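P43 (Trichuris muris, PDB 6QIX) is the major protein secreted by this whipworm, tethers to matrix and inhibits interleukin-13 function. Local coordinates at residues P30-C34 and E98-C102; E196-C200 and G265-C269; I280-K285 and G337-C343. All blocks are in the same frame, centred on the assembly; numbering follows the deposited sequence.

Interaction 1 of 3, residues P30-C34 and E98-C102; sequences PWTDC and EVEVC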
ATOM      1  N   PRO A  30     -15.187  -7.751  23.484  1.00 49.49           N
ATOM      2  CA  PRO A  30     -14.325  -6.995  24.401  1.00 45.46           C
ATOM      3  C   PRO A  30     -13.131  -6.368  23.693  1.00 43.80           C
ATOM      4  O   PRO A  30     -12.623  -6.871  22.683  1.00 43.32           O
ATOM      5  CB  PRO A  30     -13.881  -8.034  25.444  1.00 46.28           C
ATOM      6  CG  PRO A  30     -14.160  -9.390  24.836  1.00 50.84           C
ATOM      7  CD  PRO A  30     -15.280  -9.187  23.828  1.00 51.86           C
ATOM      8  N   TRP A  31     -12.710  -5.229  24.242  1.00 42.01           N
ATOM      9  CA  TRP A  31     -11.472  -4.589  23.833  1.00 39.62           C
ATOM     10  C   TRP A  31     -10.289  -5.524  24.043  1.00 38.11           C
ATOM     11  O   TRP A  31     -10.190  -6.203  25.072  1.00 40.61           O
ATOM     12  CB  TRP A  31     -11.231  -3.333  24.662  1.00 39.76           C
ATOM     13  CG  TRP A  31     -12.045  -2.126  24.326  1.00 38.54           C
ATOM     14  CD1 TRP A  31     -13.132  -1.652  25.008  1.00 39.55           C
ATOM     15  CD2 TRP A  31     -11.794  -1.193  23.271  1.00 36.88           C
ATOM     16  NE1 TRP A  31     -13.587  -0.490  24.426  1.00 38.95           N
ATOM     17  CE2 TRP A  31     -12.785  -0.191  23.357  1.00 37.43           C
ATOM     18  CE3 TRP A  31     -10.838  -1.119  22.248  1.00 36.07           C
ATOM     19  CZ2 TRP A  31     -12.839   0.884  22.466  1.00 37.14           C
ATOM     20  CZ3 TRP A  31     -10.890  -0.056  21.372  1.00 36.94           C
ATOM     21  CH2 TRP A  31     -11.894   0.927  21.476  1.00 36.50           C
ATOM     22  N   THR A  32      -9.343  -5.491  23.108  1.00 32.98           N
ATOM     23  CA  THR A  32      -8.105  -6.232  23.286  1.00 33.22           C
ATOM     24  C   THR A  32      -7.220  -5.540  24.322  1.00 33.49           C
ATOM     25  O   THR A  32      -7.516  -4.445  24.797  1.00 35.35           O
ATOM     26  CB  THR A  32      -7.319  -6.330  21.985  1.00 31.43           C
ATOM     27  OG1 THR A  32      -6.993  -5.013  21.527  1.00 29.73           O
ATOM     28  CG2 THR A  32      -8.124  -7.032  20.901  1.00 32.23           C
ATOM     29  N   ASP A  33      -6.110  -6.191  24.655  1.00 35.19           N
ATOM     30  CA  ASP A  33      -4.972  -5.509  25.253  1.00 35.71           C
ATOM     31  C   ASP A  33      -4.341  -4.541  24.242  1.00 33.27           C
ATOM     32  O   ASP A  33      -4.703  -4.505  23.062  1.00 32.74           O
ATOM     33  CB  ASP A  33      -3.938  -6.532  25.716  1.00 42.29           C
ATOM     34  CG  ASP A  33      -4.305  -7.182  27.040  1.00 50.33           C
ATOM     35  OD1 ASP A  33      -3.714  -8.247  27.369  1.00 53.54           O
ATOM     36  OD2 ASP A  33      -5.183  -6.637  27.764  1.00 51.29           O
ATOM     37  N   CYS A  34      -3.380  -3.739  24.702  1.00 31.39           N
ATOM     38  CA  CYS A  34      -2.607  -2.931  23.758  1.00 31.11           C
ATOM     39  C   CYS A  34      -1.847  -3.850  22.808  1.00 30.77           C
ATOM     40  O   CYS A  34      -1.119  -4.745  23.252  1.00 30.92           O
ATOM     41  CB  CYS A  34      -1.638  -2.007  24.498  1.00 30.66           C
ATOM     42  SG  CYS A  34      -2.468  -0.686  25.484  1.00 32.12           S
ATOM     43  N   GLU A  98     -13.214  -0.514  16.163  1.00 32.61           N
ATOM     44  CA  GLU A  98     -12.891   0.716  16.874  1.00 33.45           C
ATOM     45  C   GLU A  98     -11.473   0.610  17.417  1.00 32.29           C
ATOM     46  O   GLU A  98     -11.056  -0.468  17.859  1.00 30.31           O
ATOM     47  CB  GLU A  98     -13.868   0.952  18.018  1.00 36.29           C
ATOM     48  CG  GLU A  98     -14.439   2.333  18.041  1.00 41.51           C
ATOM     49  CD  GLU A  98     -15.649   2.434  18.924  1.00 45.55           C
ATOM     50  OE1 GLU A  98     -15.647   1.769  19.987  1.00 47.57           O
ATOM     51  OE2 GLU A  98     -16.595   3.170  18.549  1.00 48.80           O
ATOM     52  N   VAL A  99     -10.737   1.727  17.372  1.00 30.42           N
ATOM     53  CA  VAL A  99      -9.345   1.773  17.807  1.00 29.94           C
ATOM     54  C   VAL A  99      -9.175   2.853  18.874  1.00 31.69           C
ATOM     55  O   VAL A  99      -9.718   3.961  18.759  1.00 31.89           O
ATOM     56  CB  VAL A  99      -8.410   2.026  16.605  1.00 28.99           C
ATOM     57  CG1 VAL A  99      -7.041   2.499  17.027  1.00 28.87           C
ATOM     58  CG2 VAL A  99      -8.249   0.756  15.748  1.00 29.21           C
ATOM     59  N   GLU A 100      -8.414   2.518  19.922  1.00 30.18           N
ATOM     60  CA  GLU A 100      -8.035   3.462  20.966  1.00 29.85           C
ATOM     61  C   GLU A 100      -6.530   3.372  21.147  1.00 26.00           C
ATOM     62  O   GLU A 100      -6.007   2.318  21.532  1.00 27.47           O
ATOM     63  CB  GLU A 100      -8.739   3.170  22.297  1.00 34.21           C
ATOM     64  CG  GLU A 100      -8.432   4.163  23.403  1.00 45.19           C
ATOM     65  CD  GLU A 100      -9.041   3.744  24.748  1.00 55.03           C
ATOM     66  OE1 GLU A 100     -10.024   2.963  24.748  1.00 58.54           O
ATOM     67  OE2 GLU A 100      -8.541   4.197  25.799  1.00 59.05           O
ATOM     68  N   VAL A 101      -5.842   4.480  20.906  1.00 25.62           N
ATOM     69  CA  VAL A 101      -4.392   4.492  21.016  1.00 24.61           C
ATOM     70  C   VAL A 101      -3.983   4.330  22.474  1.00 22.15           C
ATOM     71  O   VAL A 101      -4.607   4.877  23.389  1.00 22.92           O
ATOM     72  CB  VAL A 101      -3.828   5.801  20.441  1.00 24.61           C
ATOM     73  CG1 VAL A 101      -2.391   5.939  20.783  1.00 23.55           C
ATOM     74  CG2 VAL A 101      -4.016   5.876  18.928  1.00 27.63           C
ATOM     75  N   CYS A 102      -2.903   3.602  22.685  1.00 24.58           N
ATOM     76  CA  CYS A 102      -2.299   3.427  24.002  1.00 26.37           C
ATOM     77  C   CYS A 102      -1.168   4.450  24.129  1.00 24.84           C
ATOM     78  O   CYS A 102      -0.028   4.180  23.784  1.00 24.53           O
ATOM     79  CB  CYS A 102      -1.804   1.993  24.170  1.00 27.67           C
ATOM     80  SG  CYS A 102      -3.148   0.780  24.195  1.00 27.81           S
TER
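C34 and C102 join the two segments covalently, SG to SG at 2.1 Å. The disulfide has a chi3 of -94°, close to the relaxed right angle.

Ring packing does the rest. W31 turns its CG beside its own backbone N (chi1 -76°), and the far corner of the six-membered ring reaches the strand: W31 CZ3 lies 3.5 Å from E98 O, approached obliquely, and 3.9 Å from E100 N. W31 CH2 meets E100 CB at 4.0 Å.

The two carboxylates treat the ring differently. The plane of the E98 carboxylate is turned only 19° from that of the ring, with E98 OE1 3.8 Å from W31 CZ2, whereas the carboxylate of E100 stands practically upright, OE1 over one face near the rim. E98 OE1 has its main partner in R82 of strand 79-85, whose K80 and R82 also touch W31.

With W28 and C34, W31 spells the W-x-x-W-x-x-C sequence of thrombospondin type 1 repeats, consistent with a thrombospondin type 1-like domain. No hydrogen bond spans the two segments, so the disulfide and van der Waals packing of the indole on the strand hold them together, while the salt bridge to R82 steadies the E98 carboxylate beside the ring.

Interaction 2 of 3, residues E196-C200 and G265-C269; sequences EWSEC and GKKSC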
ATOM      1  N   GLU A 196     -14.533   9.541 -10.861  1.00 15.36           N
ATOM      2  CA  GLU A 196     -14.869   8.181 -11.270  1.00 15.96           C
ATOM      3  C   GLU A 196     -13.575   7.423 -11.542  1.00 14.03           C
ATOM      4  O   GLU A 196     -12.478   8.010 -11.564  1.00 15.92           O
ATOM      5  CB  GLU A 196     -15.665   8.166 -12.563  1.00 16.53           C
ATOM      6  CG  GLU A 196     -16.982   8.980 -12.466  1.00 17.37           C
ATOM      7  CD  GLU A 196     -17.957   8.433 -11.465  1.00 22.65           C
ATOM      8  OE1 GLU A 196     -17.857   7.286 -10.987  1.00 23.71           O
ATOM      9  OE2 GLU A 196     -18.907   9.211 -11.121  1.00 29.48           O
ATOM     10  N   TRP A 197     -13.689   6.107 -11.710  1.00 13.98           N
ATOM     11  CA  TRP A 197     -12.521   5.330 -12.127  1.00 13.45           C
ATOM     12  C   TRP A 197     -12.082   5.776 -13.516  1.00 14.03           C
ATOM     13  O   TRP A 197     -12.911   6.030 -14.384  1.00 15.43           O
ATOM     14  CB  TRP A 197     -12.822   3.818 -12.168  1.00 14.00           C
ATOM     15  CG  TRP A 197     -12.990   3.189 -10.823  1.00 14.63           C
ATOM     16  CD1 TRP A 197     -14.140   2.708 -10.277  1.00 15.69           C
ATOM     17  CD2 TRP A 197     -11.949   2.960  -9.849  1.00 14.46           C
ATOM     18  NE1 TRP A 197     -13.878   2.226  -9.011  1.00 18.15           N
ATOM     19  CE2 TRP A 197     -12.542   2.371  -8.736  1.00 16.67           C
ATOM     20  CE3 TRP A 197     -10.571   3.252  -9.803  1.00 13.14           C
ATOM     21  CZ2 TRP A 197     -11.819   2.028  -7.598  1.00 15.50           C
ATOM     22  CZ3 TRP A 197      -9.850   2.910  -8.668  1.00 13.59           C
ATOM     23  CH2 TRP A 197     -10.487   2.326  -7.578  1.00 14.02           C
ATOM     24  N   SER A 198     -10.763   5.832 -13.731  1.00 14.12           N
ATOM     25  CA  SER A 198     -10.242   6.059 -15.065  1.00 13.35           C
ATOM     26  C   SER A 198     -10.429   4.819 -15.944  1.00 11.77           C
ATOM     27  O   SER A 198     -10.852   3.773 -15.502  1.00 12.78           O
ATOM     28  CB  SER A 198      -8.754   6.386 -15.050  1.00 11.75           C
ATOM     29  OG  SER A 198      -7.971   5.222 -14.694  1.00 12.50           O
ATOM     30  N   GLU A 199     -10.113   4.979 -17.214  1.00 12.98           N
ATOM     31  CA  GLU A 199      -9.919   3.833 -18.081  1.00 14.67           C
ATOM     32  C   GLU A 199      -8.684   3.057 -17.637  1.00 15.05           C
ATOM     33  O   GLU A 199      -7.882   3.512 -16.803  1.00 17.48           O
ATOM     34  CB  GLU A 199      -9.783   4.282 -19.534  1.00 20.35           C
ATOM     35  CG  GLU A 199     -11.079   4.857 -20.073  1.00 28.99           C
ATOM     36  CD  GLU A 199     -11.441   4.468 -21.494  1.00 39.72           C
ATOM     37  OE1 GLU A 199     -12.409   5.044 -22.002  1.00 40.82           O
ATOM     38  OE2 GLU A 199     -10.805   3.585 -22.105  1.00 50.07           O
ATOM     39  N   CYS A 200      -8.536   1.858 -18.199  1.00 15.66           N
ATOM     40  CA  CYS A 200      -7.398   1.030 -17.845  1.00 15.04           C
ATOM     41  C   CYS A 200      -6.139   1.682 -18.378  1.00 15.61           C
ATOM     42  O   CYS A 200      -6.048   1.967 -19.571  1.00 17.45           O
ATOM     43  CB  CYS A 200      -7.554  -0.379 -18.414  1.00 16.99           C
ATOM     44  SG  CYS A 200      -9.007  -1.294 -17.678  1.00 20.05           S
ATOM     45  N   GLY A 265      -6.599   5.867  -5.414  1.00 18.62           N
ATOM     46  CA  GLY A 265      -6.961   4.471  -5.267  1.00 19.03           C
ATOM     47  C   GLY A 265      -6.769   3.773  -6.593  1.00 17.18           C
ATOM     48  O   GLY A 265      -6.745   4.416  -7.642  1.00 14.74           O
ATOM     49  N   LYS A 266      -6.572   2.454  -6.543  1.00 15.69           N
ATOM     50  CA  LYS A 266      -6.332   1.659  -7.736  1.00 13.75           C
ATOM     51  C   LYS A 266      -7.300   0.498  -7.814  1.00 12.23           C
ATOM     52  O   LYS A 266      -7.798  -0.004  -6.806  1.00 13.69           O
ATOM     53  CB  LYS A 266      -4.879   1.201  -7.716  1.00 23.60           C
ATOM     54  CG  LYS A 266      -4.517   0.050  -8.403  1.00 24.38           C
ATOM     55  CD  LYS A 266      -3.089  -0.427  -8.064  1.00 17.59           C
ATOM     56  CE  LYS A 266      -2.628  -1.261  -9.296  1.00 13.90           C
ATOM     57  NZ  LYS A 266      -1.232  -1.623  -9.184  1.00 16.85           N
ATOM     58  N   LYS A 267      -7.564   0.083  -9.052  1.00 12.25           N
ATOM     59  CA  LYS A 267      -8.361  -1.102  -9.312  1.00 13.48           C
ATOM     60  C   LYS A 267      -7.790  -1.779 -10.550  1.00 13.26           C
ATOM     61  O   LYS A 267      -7.830  -1.206 -11.649  1.00 15.25           O
ATOM     62  CB  LYS A 267      -9.845  -0.723  -9.492  1.00 14.15           C
ATOM     63  CG  LYS A 267     -10.778  -1.918  -9.758  1.00 15.45           C
ATOM     64  CD  LYS A 267     -12.261  -1.499  -9.606  1.00 20.27           C
ATOM     65  CE  LYS A 267     -13.164  -2.599  -9.978  1.00 25.09           C
ATOM     66  NZ  LYS A 267     -13.552  -2.518 -11.386  1.00 31.43           N
ATOM     67  N   SER A 268      -7.302  -3.023 -10.384  1.00 12.89           N
ATOM     68  CA  SER A 268      -6.700  -3.740 -11.503  1.00 13.73           C
ATOM     69  C   SER A 268      -7.748  -4.073 -12.562  1.00 11.93           C
ATOM     70  O   SER A 268      -8.945  -4.188 -12.277  1.00 12.95           O
ATOM     71  CB  SER A 268      -6.070  -5.055 -11.045  1.00 19.15           C
ATOM     72  OG  SER A 268      -5.150  -4.771 -10.034  1.00 26.15           O
ATOM     73  N   CYS A 269      -7.281  -4.248 -13.784  1.00 11.20           N
ATOM     74  CA  CYS A 269      -8.174  -4.619 -14.878  1.00 13.13           C
ATOM     75  C   CYS A 269      -8.023  -6.086 -15.201  1.00 14.00           C
ATOM     76  O   CYS A 269      -6.899  -6.573 -15.344  1.00 15.52           O
ATOM     77  CB  CYS A 269      -7.889  -3.791 -16.121  1.00 15.16           C
ATOM     78  SG  CYS A 269      -8.314  -2.024 -15.818  1.00 15.27           S
TER
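W197 presents the face of its indole to K267, and the two side chains cross at about a right angle. K267 CB lies 3.7 Å from the centroid of the W197 six-membered ring and 14° off its normal, a clear CH-pi contact. The first torsion of K267 sends CG opposite the backbone N, and the extended chain then runs on over the CE2 side of the indole, with K267 CD 4.0 Å from W197 CE2. A bend at chi4 (-93°) carries the ammonium onward: K267 NZ ends 5.5 Å from the centroid of the W197 five-membered ring, too long for more than a weak cation-pi attraction. A bound calcium ion lies about 5 Å from this lysine side chain.

The rim of the indole meets the backbone of G265 and K266 instead. W197 CZ3 comes to 3.6 Å from G265 O, which lies near the ring plane, while the carbonyl carbon of K266 approaches obliquely at 3.6 Å from the same CZ3.

Beyond K267, the disulfide C200–C269 (SG to SG 2.1 Å, chi3 -100°) ties the other end. K249 of strand 246-252 makes a further cation-pi contact with W197; R247 and R142 also touch the ring, and R142 donates a hydrogen bond to K266 O.

A tryptophan layered with basic side chains beside a W-x-x-C disulfide is consistent with a thrombospondin type 1-like module. The indole is gripped by aliphatic carbon over a face and by peptide groups toward its rim; the cation-pi contact with K249, and the long one with K267, may draw weakly on its electrons.

Interaction 3 of 3, residues I280-K285 and G337-C343; sequences ICTLDK and GDKCKCC
Strand 281-284 pairs antiparallel with strand 339-344 at one side of a three-stranded antiparallel sheet. L283 and C340 form one hydrogen-bonded pair: L283 N reaches C340 O at 2.9 Å, almost straight at 175°, and C340 N returns to L283 O at 2.8 Å. C281 and C342 form the other, where C281 N to C342 O measures 3.0 Å; both bonds of this pair are somewhat more bent than those of L283 and C340.

On one face stand C281, L283, C340 and C342, with L283 CD1 3.9 Å from C342 SG. T282 and K341 project from the other face, side by side and pointing the same way; a bend at chi2 (-74°) lays the lysine chain alongside T282, and K341 NZ donates to T282 OG1 at 2.9 Å. D284 OD1 and K339 NZ form a salt bridge, though its modelled length is doubtfully short. The extended chain of K285 crosses to the turn, where K285 NZ meets G337 O at 3.1 Å in the carbonyl plane, on a lone pair.

One layer further out, E335 of strand 331-336 forms a salt bridge with that ammonium. F292 of helix 292-310 packs on L283 and C340. Disulfides to C241, C290, C333 and C356 fix C281, C340, C342 and C343 in turn. At the end of the pairing, I280 CD1 wedges between two groups, 3.7 Å from K341 CB and 3.8 Å from C343 SG.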
ATOM      1  N   ILE A 280      -2.122 -14.185 -18.694  1.00 14.27           N
ATOM      2  CA  ILE A 280      -0.753 -13.976 -18.247  1.00 16.36           C
ATOM      3  C   ILE A 280       0.042 -13.226 -19.315  1.00 16.79           C
ATOM      4  O   ILE A 280      -0.194 -13.364 -20.531  1.00 19.55           O
ATOM      5  CB  ILE A 280      -0.124 -15.339 -17.885  1.00 19.05           C
ATOM      6  CG1 ILE A 280       1.168 -15.176 -17.100  1.00 16.42           C
ATOM      7  CG2 ILE A 280       0.017 -16.237 -19.153  1.00 19.40           C
ATOM      8  CD1 ILE A 280       1.487 -16.399 -16.248  1.00 20.89           C
ATOM      9  N   CYS A 281       0.974 -12.384 -18.857  1.00 16.35           N
ATOM     10  CA  CYS A 281       1.849 -11.638 -19.757  1.00 16.19           C
ATOM     11  C   CYS A 281       2.957 -12.553 -20.246  1.00 16.79           C
ATOM     12  O   CYS A 281       3.557 -13.276 -19.437  1.00 19.95           O
ATOM     13  CB  CYS A 281       2.516 -10.437 -19.072  1.00 16.73           C
ATOM     14  SG  CYS A 281       1.359  -9.125 -18.539  1.00 19.17           S
ATOM     15  N   THR A 282       3.274 -12.476 -21.556  1.00 17.81           N
ATOM     16  CA  THR A 282       4.464 -13.147 -22.110  1.00 19.56           C
ATOM     17  C   THR A 282       5.474 -12.100 -22.575  1.00 21.13           C
ATOM     18  O   THR A 282       5.199 -11.352 -23.507  1.00 24.01           O
ATOM     19  CB  THR A 282       4.079 -14.082 -23.255  1.00 20.80           C
ATOM     20  OG1 THR A 282       3.096 -14.999 -22.760  1.00 22.66           O
ATOM     21  CG2 THR A 282       5.302 -14.819 -23.804  1.00 21.70           C
ATOM     22  N   LEU A 283       6.643 -12.062 -21.916  1.00 23.57           N
ATOM     23  CA  LEU A 283       7.745 -11.153 -22.238  1.00 23.23           C
ATOM     24  C   LEU A 283       9.008 -11.915 -22.625  1.00 23.51           C
ATOM     25  O   LEU A 283       9.257 -13.017 -22.130  1.00 22.25           O
ATOM     26  CB  LEU A 283       8.097 -10.286 -21.043  1.00 25.51           C
ATOM     27  CG  LEU A 283       6.946  -9.533 -20.366  1.00 28.56           C
ATOM     28  CD1 LEU A 283       7.434  -8.807 -19.151  1.00 29.56           C
ATOM     29  CD2 LEU A 283       6.282  -8.586 -21.328  1.00 32.57           C
ATOM     30  N   ASP A 284       9.843 -11.284 -23.452  1.00 25.70           N
ATOM     31  CA  ASP A 284      11.196 -11.791 -23.680  1.00 28.70           C
ATOM     32  C   ASP A 284      12.080 -11.612 -22.451  1.00 27.38           C
ATOM     33  O   ASP A 284      11.897 -10.698 -21.649  1.00 27.44           O
ATOM     34  CB  ASP A 284      11.837 -11.077 -24.863  1.00 35.92           C
ATOM     35  CG  ASP A 284      11.186 -11.447 -26.161  1.00 43.53           C
ATOM     36  OD1 ASP A 284      10.968 -12.657 -26.384  1.00 44.57           O
ATOM     37  OD2 ASP A 284      10.867 -10.527 -26.941  1.00 50.17           O
ATOM     38  N   LYS A 285      13.056 -12.515 -22.316  1.00 27.46           N
ATOM     39  CA  LYS A 285      14.051 -12.409 -21.262  1.00 29.70           C
ATOM     40  C   LYS A 285      14.941 -11.212 -21.529  1.00 32.73           C
ATOM     41  O   LYS A 285      15.100 -10.782 -22.671  1.00 34.24           O
ATOM     42  CB  LYS A 285      14.902 -13.676 -21.186  1.00 28.44           C
ATOM     43  CG  LYS A 285      14.209 -14.883 -20.683  1.00 27.16           C
ATOM     44  CD  LYS A 285      15.057 -16.149 -21.008  1.00 33.01           C
ATOM     45  CE  LYS A 285      14.320 -17.435 -20.739  1.00 39.08           C
ATOM     46  NZ  LYS A 285      15.212 -18.649 -20.817  1.00 41.69           N
ATOM     47  N   GLY A 337      10.325 -21.997 -20.617  1.00 28.44           N
ATOM     48  CA  GLY A 337      11.030 -22.060 -21.879  1.00 30.84           C
ATOM     49  C   GLY A 337      11.899 -20.840 -22.083  1.00 32.85           C
ATOM     50  O   GLY A 337      12.692 -20.458 -21.224  1.00 36.07           O
ATOM     51  N   ASP A 338      11.774 -20.225 -23.246  0.56 32.90           N
ATOM     52  CA  ASP A 338      12.549 -19.039 -23.581  0.56 37.79           C
ATOM     53  C   ASP A 338      11.835 -17.736 -23.206  0.56 35.08           C
ATOM     54  O   ASP A 338      12.285 -16.654 -23.603  0.56 36.54           O
ATOM     55  CB  ASP A 338      12.849 -19.036 -25.079  0.56 44.97           C
ATOM     56  CG  ASP A 338      11.593 -19.255 -25.919  0.56 50.62           C
ATOM     57  OD1 ASP A 338      11.556 -18.732 -27.056  0.56 56.10           O
ATOM     58  OD2 ASP A 338      10.652 -19.948 -25.436  0.56 47.79           O
ATOM     59  N   LYS A 339      10.749 -17.807 -22.450  1.00 30.74           N
ATOM     60  CA  LYS A 339       9.951 -16.613 -22.185  1.00 25.78           C
ATOM     61  C   LYS A 339       9.756 -16.370 -20.701  1.00 22.06           C
ATOM     62  O   LYS A 339       9.915 -17.254 -19.885  1.00 23.17           O
ATOM     63  CB  LYS A 339       8.563 -16.699 -22.835  1.00 27.12           C
ATOM     64  CG  LYS A 339       8.581 -16.920 -24.355  1.00 30.26           C
ATOM     65  CD  LYS A 339       9.107 -15.683 -25.059  1.00 32.40           C
ATOM     66  CE  LYS A 339       9.062 -15.822 -26.572  1.00 37.37           C
ATOM     67  NZ  LYS A 339       9.694 -14.624 -27.205  1.00 41.91           N
ATOM     68  N   CYS A 340       9.320 -15.153 -20.368  1.00 19.71           N
ATOM     69  CA  CYS A 340       8.956 -14.786 -19.015  1.00 17.86           C
ATOM     70  C   CYS A 340       7.448 -14.675 -18.950  1.00 17.82           C
ATOM     71  O   CYS A 340       6.878 -13.961 -19.758  1.00 21.17           O
ATOM     72  CB  CYS A 340       9.559 -13.422 -18.628  1.00 20.39           C
ATOM     73  SG  CYS A 340      11.381 -13.417 -18.703  1.00 24.49           S
ATOM     74  N   LYS A 341       6.816 -15.340 -17.989  1.00 17.07           N
ATOM     75  CA  LYS A 341       5.359 -15.327 -17.813  1.00 17.47           C
ATOM     76  C   LYS A 341       5.042 -14.569 -16.535  1.00 17.63           C
ATOM     77  O   LYS A 341       5.426 -15.000 -15.438  1.00 18.36           O
ATOM     78  CB  LYS A 341       4.833 -16.755 -17.740  1.00 18.78           C
ATOM     79  CG  LYS A 341       5.164 -17.583 -18.998  1.00 19.87           C
ATOM     80  CD  LYS A 341       4.282 -17.150 -20.194  1.00 22.81           C
ATOM     81  CE  LYS A 341       4.604 -18.050 -21.380  1.00 27.73           C
ATOM     82  NZ  LYS A 341       3.757 -17.763 -22.541  1.00 30.11           N
ATOM     83  N   CYS A 342       4.357 -13.423 -16.660  1.00 16.27           N
ATOM     84  CA  CYS A 342       4.333 -12.456 -15.569  1.00 17.16           C
ATOM     85  C   CYS A 342       2.915 -12.043 -15.207  1.00 14.55           C
ATOM     86  O   CYS A 342       2.064 -11.879 -16.076  1.00 16.37           O
ATOM     87  CB  CYS A 342       5.123 -11.189 -15.926  1.00 20.25           C
ATOM     88  SG  CYS A 342       6.840 -11.529 -16.453  1.00 28.76           S
ATOM     89  N   CYS A 343       2.716 -11.825 -13.915  1.00 16.17           N
ATOM     90  CA  CYS A 343       1.480 -11.285 -13.360  1.00 16.40           C
ATOM     91  C   CYS A 343       1.784 -10.193 -12.332  1.00 15.79           C
ATOM     92  O   CYS A 343       2.835 -10.194 -11.685  1.00 16.47           O
ATOM     93  CB  CYS A 343       0.650 -12.387 -12.634  1.00 17.89           C
ATOM     94  SG  CYS A 343       0.375 -13.908 -13.560  1.00 22.68           S
TER
HETATM   95  O   HOH W   1      13.320 -14.526 -24.366  1.00 32.18           O

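The three contacts follow one another along the chain without interleaving. Interactions 1 and 2 repeat one design, a tryptophan-bearing loop that precedes a helix and is disulfide-bonded to the end of the second strand of a two-stranded antiparallel sheet (79-85 with 95-101; 246-252 with 262-268), which suggests two related modules. Their centres are about 35 Å apart. Interaction 3 belongs to a separate three-stranded sheet, but its strand 281-284 is the next strand after 262-268, and its centre lies about 24 Å from that of interaction 2. Interactions 1 and 3 sit on opposite sides of the chain's centre, about 47 Å between centres. Disulfides brace all three sites, which suits a protein secreted outside the cell.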